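Local coordinates for protein pumilio homolog 23 (Arabidopsis thaliana, PDB 5WZJ) that binds RNA sequence-specifically through pumilio repeats, recognising an 18S rRNA sequence, and probably regulates translation and mRNA stability, at residues D141-C146 with H150-L155. Sequence-based numbering, arbitrary orientation.
Sequences DMMCNC and HVLRRL. With nucleotides of chain B.
The imidazole of His-150 lies between the guanidinium of Arg-153 and the base of G10 of chain B: Arg-153 NH2 sits 3.3 Å above the centre of one ring face, while the base covers the opposite face, its C6 offset toward the rim. A flat, polar ring suits this slot, since it can lie flat against the base and still offer nitrogen, NE2 lying 3.4 Å from O2' of C9 of chain B in a weak hydrogen bond. Arg-153 reads the cytosine edge with two nearly straight bonds, NH1 to N3 of C9 of chain B at 2.9 Å (161°) and NH2 to O2 of C9 of chain B at 2.9 Å (167°). Its chain bends at chi3, and NE bonds to Ser-149 O and NH1 to Tyr-170 O, which fix the guanidinium's rotation. An alanine in place of His-150 would probably leave the base of G10 of chain B without the ring it lies against and the guanidinium of Arg-153 without the ring beneath it.

Behind this RNA-binding face the two segments meet through apolar side chains. Met-142, with CG anti to the backbone N (chi1 -171°) and the chain extended beyond it, reaches across the turn so that CE lies 3.7 Å from Leu-152 CG and 3.9 Å from Val-151 CG1; a long, unbranched side chain spans this distance. Leu-152 forks between the two methionines, its CD1 meeting Met-143 CG at 3.6 Å, roughly at right angles. At the bend, Asn-145 caps helix 146-160, its OD1 accepting from Gly-148 N. Both segments belong to Pumilio repeat 3, where short helix 140-144 leads into the RNA-reading helix 146-160; helix 121-137 packs on Met-142 and Leu-152 through Ile-135, while helices 100-112 and 227-239 also border the contact.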
loop_
_atom_site.group_PDB
_atom_site.type_symbol
_atom_site.label_atom_id
_atom_site.label_comp_id
_atom_site.label_asym_id
_atom_site.label_seq_id
_atom_site.Cartn_x
_atom_site.Cartn_y
_atom_site.Cartn_z
ATOM N N ASP A 141 10.901 -1.564 -26.290
ATOM C CA ASP A 141 11.789 -2.523 -25.636
ATOM C C ASP A 141 12.245 -2.021 -24.260
ATOM O O ASP A 141 12.385 -2.821 -23.326
ATOM C CB ASP A 141 12.968 -2.852 -26.559
ATOM C CG ASP A 141 12.498 -3.476 -27.859
ATOM O OD1 ASP A 141 12.018 -4.622 -27.808
ATOM O OD2 ASP A 141 12.552 -2.809 -28.916
ATOM N N MET A 142 12.413 -0.706 -24.092
ATOM C CA MET A 142 12.761 -0.176 -22.771
ATOM C C MET A 142 11.639 -0.414 -21.759
ATOM O O MET A 142 11.901 -0.749 -20.596
ATOM C CB MET A 142 13.076 1.318 -22.883
ATOM C CG MET A 142 13.660 1.920 -21.610
ATOM S SD MET A 142 13.909 3.699 -21.803
ATOM C CE MET A 142 14.457 4.168 -20.162
ATOM N N MET A 143 10.384 -0.233 -22.180
ATOM C CA MET A 143 9.252 -0.458 -21.288
ATOM C C MET A 143 9.208 -1.895 -20.811
ATOM O O MET A 143 8.888 -2.157 -19.652
ATOM C CB MET A 143 7.937 -0.122 -21.996
ATOM C CG MET A 143 7.781 1.348 -22.347
ATOM S SD MET A 143 6.322 1.695 -23.373
ATOM C CE MET A 143 4.988 1.368 -22.230
ATOM N N CYS A 144 9.520 -2.841 -21.696
ATOM C CA CYS A 144 9.456 -4.262 -21.383
ATOM C C CYS A 144 10.735 -4.796 -20.759
ATOM O O CYS A 144 10.780 -5.969 -20.385
ATOM C CB CYS A 144 9.128 -5.056 -22.651
ATOM S SG CYS A 144 7.495 -4.640 -23.281
ATOM N N ASN A 145 11.759 -3.963 -20.618
ATOM C CA ASN A 145 13.062 -4.413 -20.138
ATOM C C ASN A 145 13.077 -4.371 -18.614
ATOM O O ASN A 145 12.632 -3.388 -18.018
ATOM C CB ASN A 145 14.158 -3.512 -20.717
ATOM C CG ASN A 145 15.539 -3.897 -20.240
ATOM O OD1 ASN A 145 16.044 -3.363 -19.246
ATOM N ND2 ASN A 145 16.154 -4.834 -20.942
ATOM N N CYS A 146 13.587 -5.436 -17.975
ATOM C CA CYS A 146 13.539 -5.478 -16.517
ATOM C C CYS A 146 14.229 -4.262 -15.901
ATOM O O CYS A 146 13.702 -3.663 -14.960
ATOM C CB CYS A 146 14.130 -6.791 -15.983
ATOM S SG CYS A 146 15.787 -7.248 -16.508
ATOM N N HIS A 150 12.421 0.094 -14.574
ATOM C CA HIS A 150 12.675 0.828 -13.331
ATOM C C HIS A 150 13.046 2.270 -13.624
ATOM O O HIS A 150 12.568 3.196 -12.956
ATOM C CB HIS A 150 13.803 0.162 -12.527
ATOM C CG HIS A 150 13.435 -1.169 -11.960
ATOM N ND1 HIS A 150 12.671 -1.310 -10.819
ATOM C CD2 HIS A 150 13.714 -2.424 -12.382
ATOM C CE1 HIS A 150 12.498 -2.593 -10.562
ATOM N NE2 HIS A 150 13.116 -3.290 -11.500
ATOM N N VAL A 151 13.939 2.468 -14.600
ATOM C CA VAL A 151 14.349 3.809 -14.999
ATOM C C VAL A 151 13.138 4.636 -15.425
ATOM O O VAL A 151 13.007 5.811 -15.058
ATOM C CB VAL A 151 15.411 3.716 -16.113
ATOM C CG1 VAL A 151 15.781 5.100 -16.634
ATOM C CG2 VAL A 151 16.672 2.971 -15.599
ATOM N N LEU A 152 12.228 4.033 -16.193
ATOM C CA LEU A 152 11.058 4.757 -16.701
ATOM C C LEU A 152 10.105 5.143 -15.574
ATOM O O LEU A 152 9.597 6.272 -15.546
ATOM C CB LEU A 152 10.313 3.907 -17.737
ATOM C CG LEU A 152 10.874 3.865 -19.165
ATOM C CD1 LEU A 152 10.100 2.866 -20.028
ATOM C CD2 LEU A 152 10.821 5.261 -19.787
ATOM N N ARG A 153 9.859 4.226 -14.638
ATOM C CA ARG A 153 9.059 4.543 -13.456
ATOM C C ARG A 153 9.628 5.741 -12.702
ATOM O O ARG A 153 8.895 6.676 -12.355
ATOM C CB ARG A 153 8.974 3.314 -12.543
ATOM C CG ARG A 153 7.957 2.279 -13.062
ATOM C CD ARG A 153 7.931 1.012 -12.213
ATOM N NE ARG A 153 8.834 -0.008 -12.734
ATOM C CZ ARG A 153 9.073 -1.159 -12.111
ATOM N NH1 ARG A 153 8.491 -1.410 -10.941
ATOM N NH2 ARG A 153 9.892 -2.047 -12.646
ATOM N N ARG A 154 10.935 5.725 -12.424
ATOM C CA ARG A 154 11.547 6.855 -11.728
ATOM C C ARG A 154 11.422 8.130 -12.552
ATOM O O ARG A 154 11.062 9.189 -12.020
ATOM C CB ARG A 154 13.016 6.562 -11.397
ATOM C CG ARG A 154 13.701 7.700 -10.607
ATOM C CD ARG A 154 15.078 7.282 -10.049
ATOM N NE ARG A 154 15.001 6.094 -9.204
ATOM C CZ ARG A 154 14.611 6.109 -7.931
ATOM N NH1 ARG A 154 14.256 7.250 -7.360
ATOM N NH2 ARG A 154 14.553 4.985 -7.236
ATOM N N LEU A 155 11.661 8.034 -13.863
ATOM C CA LEU A 155 11.563 9.212 -14.731
ATOM C C LEU A 155 10.148 9.783 -14.758
ATOM O O LEU A 155 9.971 11.006 -14.720
ATOM C CB LEU A 155 12.005 8.853 -16.145
ATOM C CG LEU A 155 11.853 9.958 -17.179
ATOM C CD1 LEU A 155 12.742 11.158 -16.812
ATOM C CD2 LEU A 155 12.195 9.410 -18.563
ATOM P P G B 10 14.400 -9.140 -8.952
ATOM O OP1 G B 10 14.749 -10.572 -8.951
ATOM O OP2 G B 10 14.173 -8.393 -7.700
ATOM O "O5'" G B 10 15.547 -8.333 -9.712
ATOM C "C5'" G B 10 15.930 -8.643 -11.046
ATOM C "C4'" G B 10 17.059 -7.745 -11.498
ATOM O "O4'" G B 10 16.568 -6.375 -11.536
ATOM C "C3'" G B 10 18.287 -7.733 -10.577
ATOM O "O3'" G B 10 19.482 -7.519 -11.333
ATOM C "C2'" G B 10 18.042 -6.506 -9.717
ATOM O "O2'" G B 10 19.202 -5.932 -9.157
ATOM C "C1'" G B 10 17.381 -5.561 -10.720
ATOM N N9 G B 10 16.585 -4.534 -10.051
ATOM C C8 G B 10 15.746 -4.744 -8.969
ATOM N N7 G B 10 15.239 -3.631 -8.519
ATOM C C5 G B 10 15.783 -2.639 -9.330
ATOM C C6 G B 10 15.582 -1.237 -9.319
ATOM O O6 G B 10 14.869 -0.584 -8.561
ATOM N N1 G B 10 16.313 -0.597 -10.313
ATOM C C2 G B 10 17.132 -1.224 -11.219
ATOM N N2 G B 10 17.754 -0.437 -12.118
ATOM N N3 G B 10 17.323 -2.533 -11.236
ATOM C C4 G B 10 16.629 -3.174 -10.273
ATOM P P C B 9 8.933 -11.370 -7.623
ATOM O OP1 C B 9 9.820 -12.557 -7.527
ATOM O OP2 C B 9 8.502 -10.674 -6.383
ATOM O "O5'" C B 9 9.652 -10.248 -8.510
ATOM C "C5'" C B 9 10.174 -10.518 -9.808
ATOM C "C4'" C B 9 10.803 -9.268 -10.379
ATOM O "O4'" C B 9 9.787 -8.269 -10.590
ATOM C "C3'" C B 9 11.861 -8.613 -9.488
ATOM O "O3'" C B 9 13.146 -8.995 -9.942
ATOM C "C2'" C B 9 11.629 -7.097 -9.615
ATOM O "O2'" C B 9 12.675 -6.471 -10.350
ATOM C "C1'" C B 9 10.312 -6.987 -10.401
ATOM N N1 C B 9 9.300 -6.142 -9.734
ATOM C C2 C B 9 9.283 -4.811 -10.123
ATOM O O2 C B 9 10.112 -4.466 -10.989
ATOM N N3 C B 9 8.380 -3.966 -9.561
ATOM C C4 C B 9 7.533 -4.419 -8.637
ATOM N N4 C B 9 6.663 -3.559 -8.098
ATOM C C5 C B 9 7.536 -5.793 -8.223
ATOM C C6 C B 9 8.430 -6.618 -8.790
#